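Local coordinates for DnaJ homolog subfamily C member 3 (Mus musculus, PDB 3IEG), which acts as an endoplasmic reticulum co-chaperone in the unfolded protein response, binding misfolded proteins, stimulating the Hsc70 ATPase and restraining the eIF2-alpha kinase GCN2, at residues A28-D33 against Y37-R42; P58-V63 against T71-Q76. All blocks are in the same frame, centred on the assembly; numbering follows the deposited sequence.

Contact 1 of 2, residues A28-D33 against Y37-R42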
loop_
_atom_site.group_PDB
_atom_site.type_symbol
_atom_site.label_atom_id
_atom_site.label_comp_id
_atom_site.label_asym_id
_atom_site.label_seq_id
_atom_site.Cartn_x
_atom_site.Cartn_y
_atom_site.Cartn_z
ATOM N N ALA A 28 -28.817 -26.340 0.253
ATOM C CA ALA A 28 -30.158 -26.900 0.192
ATOM C C ALA A 28 -30.472 -27.669 1.453
ATOM O O ALA A 28 -31.573 -27.562 1.984
ATOM C CB ALA A 28 -30.295 -27.809 -1.029
ATOM N N ALA A 29 -29.501 -28.447 1.923
ATOM C CA ALA A 29 -29.659 -29.227 3.142
ATOM C C ALA A 29 -29.852 -28.309 4.354
ATOM O O ALA A 29 -30.758 -28.521 5.160
ATOM C CB ALA A 29 -28.458 -30.139 3.345
ATOM N N VAL A 30 -29.004 -27.291 4.474
ATOM C CA VAL A 30 -29.123 -26.330 5.560
ATOM C C VAL A 30 -30.476 -25.605 5.526
ATOM O O VAL A 30 -31.113 -25.429 6.559
ATOM C CB VAL A 30 -27.969 -25.314 5.540
ATOM C CG1 VAL A 30 -28.301 -24.084 6.411
ATOM C CG2 VAL A 30 -26.668 -25.976 5.992
ATOM N N ASP A 31 -30.909 -25.197 4.338
ATOM C CA ASP A 31 -32.186 -24.518 4.171
ATOM C C ASP A 31 -33.370 -25.404 4.529
ATOM O O ASP A 31 -34.359 -24.933 5.105
ATOM C CB ASP A 31 -32.331 -24.013 2.740
ATOM C CG ASP A 31 -31.956 -22.550 2.600
ATOM O OD1 ASP A 31 -31.659 -21.886 3.631
ATOM O OD2 ASP A 31 -31.974 -22.060 1.447
ATOM N N GLY A 32 -33.253 -26.685 4.175
ATOM C CA GLY A 32 -34.263 -27.697 4.467
ATOM C C GLY A 32 -34.371 -28.031 5.945
ATOM O O GLY A 32 -35.436 -28.456 6.398
ATOM N N ASP A 33 -33.281 -27.834 6.698
ATOM C CA ASP A 33 -33.266 -28.070 8.153
ATOM C C ASP A 33 -32.237 -27.196 8.881
ATOM O O ASP A 33 -31.083 -27.587 9.035
ATOM C CB ASP A 33 -33.008 -29.550 8.455
ATOM C CG ASP A 33 -33.195 -29.899 9.930
ATOM O OD1 ASP A 33 -33.328 -31.106 10.215
ATOM O OD2 ASP A 33 -33.205 -28.993 10.803
ATOM N N TYR A 37 -26.697 -30.068 12.628
ATOM C CA TYR A 37 -25.315 -29.646 12.788
ATOM C C TYR A 37 -24.347 -30.096 11.689
ATOM O O TYR A 37 -23.469 -29.321 11.317
ATOM C CB TYR A 37 -24.782 -30.020 14.166
ATOM C CG TYR A 37 -24.575 -31.495 14.353
ATOM C CD1 TYR A 37 -25.650 -32.346 14.620
ATOM C CD2 TYR A 37 -23.302 -32.045 14.267
ATOM C CE1 TYR A 37 -25.458 -33.715 14.788
ATOM C CE2 TYR A 37 -23.103 -33.397 14.435
ATOM C CZ TYR A 37 -24.180 -34.228 14.693
ATOM O OH TYR A 37 -23.956 -35.575 14.855
ATOM N N ILE A 38 -24.485 -31.321 11.170
ATOM C CA ILE A 38 -23.577 -31.765 10.096
ATOM C C ILE A 38 -23.756 -30.983 8.818
ATOM O O ILE A 38 -22.782 -30.737 8.121
ATOM C CB ILE A 38 -23.607 -33.282 9.762
ATOM C CG1 ILE A 38 -24.861 -33.940 10.319
ATOM C CG2 ILE A 38 -22.328 -33.971 10.251
ATOM C CD1 ILE A 38 -25.924 -34.137 9.282
ATOM N N ALA A 39 -24.991 -30.598 8.511
ATOM C CA ALA A 39 -25.249 -29.821 7.308
ATOM C C ALA A 39 -24.343 -28.597 7.297
ATOM O O ALA A 39 -23.663 -28.350 6.309
ATOM C CB ALA A 39 -26.707 -29.429 7.213
ATOM N N TYR A 40 -24.298 -27.862 8.412
ATOM C CA TYR A 40 -23.419 -26.706 8.529
ATOM C C TYR A 40 -21.957 -27.117 8.468
ATOM O O TYR A 40 -21.123 -26.377 7.936
ATOM C CB TYR A 40 -23.677 -25.932 9.824
ATOM C CG TYR A 40 -24.977 -25.171 9.858
ATOM C CD1 TYR A 40 -25.113 -23.945 9.199
ATOM C CD2 TYR A 40 -26.070 -25.666 10.565
ATOM C CE1 TYR A 40 -26.321 -23.239 9.236
ATOM C CE2 TYR A 40 -27.270 -24.980 10.604
ATOM C CZ TYR A 40 -27.394 -23.769 9.944
ATOM O OH TYR A 40 -28.594 -23.093 9.997
ATOM N N TYR A 41 -21.638 -28.284 9.014
ATOM C CA TYR A 41 -20.261 -28.757 8.957
ATOM C C TYR A 41 -19.866 -29.078 7.512
ATOM O O TYR A 41 -18.832 -28.627 7.040
ATOM C CB TYR A 41 -20.027 -29.954 9.888
ATOM C CG TYR A 41 -18.615 -30.485 9.846
ATOM C CD1 TYR A 41 -17.543 -29.724 10.335
ATOM C CD2 TYR A 41 -18.340 -31.747 9.306
ATOM C CE1 TYR A 41 -16.237 -30.201 10.286
ATOM C CE2 TYR A 41 -17.039 -32.240 9.259
ATOM C CZ TYR A 41 -15.992 -31.466 9.752
ATOM O OH TYR A 41 -14.696 -31.953 9.701
ATOM N N ARG A 42 -20.708 -29.830 6.809
ATOM C CA ARG A 42 -20.432 -30.182 5.426
ATOM C C ARG A 42 -20.217 -28.944 4.567
ATOM O O ARG A 42 -19.243 -28.869 3.788
ATOM C CB ARG A 42 -21.544 -31.049 4.849
ATOM C CG ARG A 42 -21.736 -32.382 5.563
ATOM C CD ARG A 42 -20.481 -33.237 5.544
ATOM N NE ARG A 42 -20.745 -34.549 6.123
ATOM C CZ ARG A 42 -19.819 -35.327 6.672
ATOM N NH1 ARG A 42 -18.552 -34.929 6.742
ATOM N NH2 ARG A 42 -20.167 -36.500 7.164
#

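Contact 2 of 2, residues P58-V63 against T71-Q76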
loop_
_atom_site.group_PDB
_atom_site.type_symbol
_atom_site.label_atom_id
_atom_site.label_comp_id
_atom_site.label_asym_id
_atom_site.label_seq_id
_atom_site.Cartn_x
_atom_site.Cartn_y
_atom_site.Cartn_z
ATOM N N PRO A 58 -18.447 -18.621 10.093
ATOM C CA PRO A 58 -19.791 -18.667 10.688
ATOM C C PRO A 58 -20.405 -20.065 10.753
ATOM O O PRO A 58 -21.098 -20.368 11.713
ATOM C CB PRO A 58 -20.621 -17.724 9.804
ATOM C CG PRO A 58 -19.752 -17.454 8.581
ATOM C CD PRO A 58 -18.349 -17.613 9.021
ATOM N N ASP A 59 -20.145 -20.919 9.768
ATOM C CA ASP A 59 -20.672 -22.290 9.817
ATOM C C ASP A 59 -19.953 -23.141 10.860
ATOM O O ASP A 59 -20.576 -23.943 11.551
ATOM C CB ASP A 59 -20.633 -22.978 8.441
ATOM C CG ASP A 59 -21.588 -22.353 7.439
ATOM O OD1 ASP A 59 -22.489 -21.600 7.852
ATOM O OD2 ASP A 59 -21.439 -22.613 6.228
ATOM N N LEU A 60 -18.646 -22.959 10.980
ATOM C CA LEU A 60 -17.892 -23.659 12.000
ATOM C C LEU A 60 -18.407 -23.310 13.383
ATOM O O LEU A 60 -18.706 -24.208 14.172
ATOM C CB LEU A 60 -16.405 -23.369 11.890
ATOM C CG LEU A 60 -15.724 -24.104 10.731
ATOM C CD1 LEU A 60 -14.315 -23.598 10.555
ATOM C CD2 LEU A 60 -15.726 -25.617 10.954
ATOM N N THR A 61 -18.556 -22.017 13.670
ATOM C CA THR A 61 -19.056 -21.627 14.986
ATOM C C THR A 61 -20.528 -22.004 15.185
ATOM O O THR A 61 -20.961 -22.237 16.312
ATOM C CB THR A 61 -18.798 -20.130 15.368
ATOM O OG1 THR A 61 -20.009 -19.377 15.275
ATOM C CG2 THR A 61 -17.725 -19.493 14.534
ATOM N N LYS A 62 -21.292 -22.088 14.107
ATOM C CA LYS A 62 -22.643 -22.593 14.231
ATOM C C LYS A 62 -22.615 -24.047 14.716
ATOM O O LYS A 62 -23.325 -24.414 15.657
ATOM C CB LYS A 62 -23.388 -22.485 12.907
ATOM C CG LYS A 62 -24.822 -23.013 12.948
ATOM C CD LYS A 62 -25.751 -22.127 13.755
ATOM C CE LYS A 62 -27.157 -22.698 13.762
ATOM N NZ LYS A 62 -28.095 -21.809 14.507
ATOM N N VAL A 63 -21.778 -24.869 14.092
ATOM C CA VAL A 63 -21.704 -26.275 14.458
ATOM C C VAL A 63 -21.367 -26.411 15.926
ATOM O O VAL A 63 -21.982 -27.185 16.644
ATOM C CB VAL A 63 -20.664 -27.031 13.621
ATOM C CG1 VAL A 63 -20.474 -28.458 14.151
ATOM C CG2 VAL A 63 -21.094 -27.051 12.170
ATOM N N THR A 71 -15.500 -32.287 17.950
ATOM C CA THR A 71 -14.115 -31.885 17.985
ATOM C C THR A 71 -13.521 -31.395 16.646
ATOM O O THR A 71 -12.795 -30.411 16.620
ATOM C CB THR A 71 -13.239 -32.890 18.781
ATOM O OG1 THR A 71 -12.008 -33.142 18.088
ATOM C CG2 THR A 71 -13.983 -34.186 19.041
ATOM N N ALA A 72 -13.867 -32.052 15.543
ATOM C CA ALA A 72 -13.318 -31.708 14.217
ATOM C C ALA A 72 -13.585 -30.262 13.783
ATOM O O ALA A 72 -12.717 -29.619 13.217
ATOM C CB ALA A 72 -13.813 -32.682 13.158
ATOM N N ALA A 73 -14.782 -29.763 14.062
ATOM C CA ALA A 73 -15.155 -28.410 13.689
ATOM C C ALA A 73 -14.424 -27.375 14.522
ATOM O O ALA A 73 -14.053 -26.313 14.011
ATOM C CB ALA A 73 -16.649 -28.222 13.810
ATOM N N ARG A 74 -14.221 -27.679 15.801
ATOM C CA ARG A 74 -13.509 -26.780 16.689
ATOM C C ARG A 74 -12.031 -26.733 16.320
ATOM O O ARG A 74 -11.421 -25.666 16.330
ATOM C CB ARG A 74 -13.712 -27.165 18.153
ATOM C CG ARG A 74 -13.031 -26.210 19.117
ATOM C CD ARG A 74 -13.292 -26.522 20.575
ATOM N NE ARG A 74 -14.411 -25.738 21.092
ATOM C CZ ARG A 74 -15.486 -26.286 21.628
ATOM N NH1 ARG A 74 -15.561 -27.599 21.724
ATOM N NH2 ARG A 74 -16.476 -25.541 22.069
ATOM N N LEU A 75 -11.457 -27.875 15.964
ATOM C CA LEU A 75 -10.077 -27.867 15.520
ATOM C C LEU A 75 -9.910 -26.921 14.329
ATOM O O LEU A 75 -8.982 -26.111 14.304
ATOM C CB LEU A 75 -9.589 -29.271 15.186
ATOM C CG LEU A 75 -8.159 -29.355 14.628
ATOM C CD1 LEU A 75 -7.128 -28.869 15.629
ATOM C CD2 LEU A 75 -7.833 -30.768 14.183
ATOM N N GLN A 76 -10.832 -27.002 13.366
ATOM C CA GLN A 76 -10.778 -26.153 12.173
ATOM C C GLN A 76 -10.882 -24.663 12.503
ATOM O O GLN A 76 -10.133 -23.849 11.963
ATOM C CB GLN A 76 -11.842 -26.566 11.134
ATOM C CG GLN A 76 -11.630 -27.941 10.469
ATOM C CD GLN A 76 -10.218 -28.145 9.938
ATOM O OE1 GLN A 76 -9.607 -27.234 9.388
ATOM N NE2 GLN A 76 -9.696 -29.347 10.103
#

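Contact 1 of 2, residues A28-D33 against Y37-R42
Val30 reaches from the last turns of helix 19-32 into the first turn of helix 37-50 and meets Ala39 and Tyr40, closing the step from the first tetratricopeptide repeat to the second. The two helices run nearly antiparallel, at 153° between their directions, and their axes come within 8.8 Å. Val30 and Ala39 are the nearest pair, 5.5 Å from CA to CA, and a little farther back the methyl of Ala29 lies 4.3 Å from CB of Ala39.

The tight part is built by the two branches of Val30. With CG1 anti to the backbone N (chi1 164°), both branches meet the Tyr40 ring, at different places, and CG2 also meets Ala39. CG2 sits in the corner formed by the Ala39 methyl, 3.7 Å from its CB, and one face of the Tyr40 ring, where it makes a CH-pi contact with the centroid 4.2 Å away and only 14° off the ring normal. CG1 reaches farther out, to the hydroxyl end of the ring. Tyr40 itself starts off to the side and swings its ring round to Val30. Its hydroxyl is hydrogen-bonded to the carbonyl O of Pro34 in the connecting turn, which probably steadies the ring. Side chains of Asp59, Lys62 and Val63 in helix 53-66 also touch Tyr40, so the ring is shared with the next helix.

The other side is looser. Past Val30, Asp31 and Gly32 lie at the solvent, and Asp33 leaves the helical conformation as the chain turns; its OD2 accepts a hydrogen bond from the backbone N of Asp35. Back on the packed side, by contrast, CE1 of Tyr40 lies 3.6 Å from CG1 of Val30.

Contact 2 of 2, residues P58-V63 against T71-Q76
Leu60 and Val63 of helix 53-66 pack on Ala73 and Gln76 of helix 71-84. Ahead of them in the chain, Asp59 points to another neighbour: its OD2 forms a salt bridge with NE of Arg43, tying helix 53-66 back to helix 37-50.

Leu60 comes next and carries most of the contact. Its side chain leaves with CG beside the backbone N (chi1 -75°) and forks over the backbone of helix 71-84. CD2 lies 3.6 Å from the carbonyl O of Ala73 and 4.0 Å from its CB, while CD1 rests 3.9 Å from CB of Gln76. Only the root of Gln76 takes part; the chain bends at chi2 and leads its amide away from Leu60. Leu60 also touches Leu80, one turn past Gln76 on helix 71-84.

One turn on, Val63 sets CG1 3.8 Å from CB of Ala73, whose methyl thus meets both Val63 and the CD2 branch of Leu60. The seam is one of apolar side chains, with the Ala73 carbonyl O lying against CD2. The axes approach to 8.9 Å, with the helix directions at 141°, antiparallel but clearly inclined. A helix ending one repeat, laid against the helix opening the next through a small alanine, is the inter-repeat packing of a TPR superhelix, here from the second repeat to the third.

Contacts 1 and 2 are successive inter-repeat junctions, both largely buried, with centres about 13 Å apart. Each sets branched aliphatic side chains against an alanine, but contact 1 adds an aromatic face from Tyr40, whereas contact 2 is aliphatic and includes a backbone carbonyl. They hold different helices, yet helices 37-50 and 53-66, both in the second repeat, join them directly: CG2 of Val63 packs 3.4 Å from the carbonyl O of Tyr37, and Tyr41 reaches Ala72 in helix 71-84. The groove that binds misfolded proteins lies within the first two repeats, so contact 1 joins the two that form it and contact 2 attaches the third.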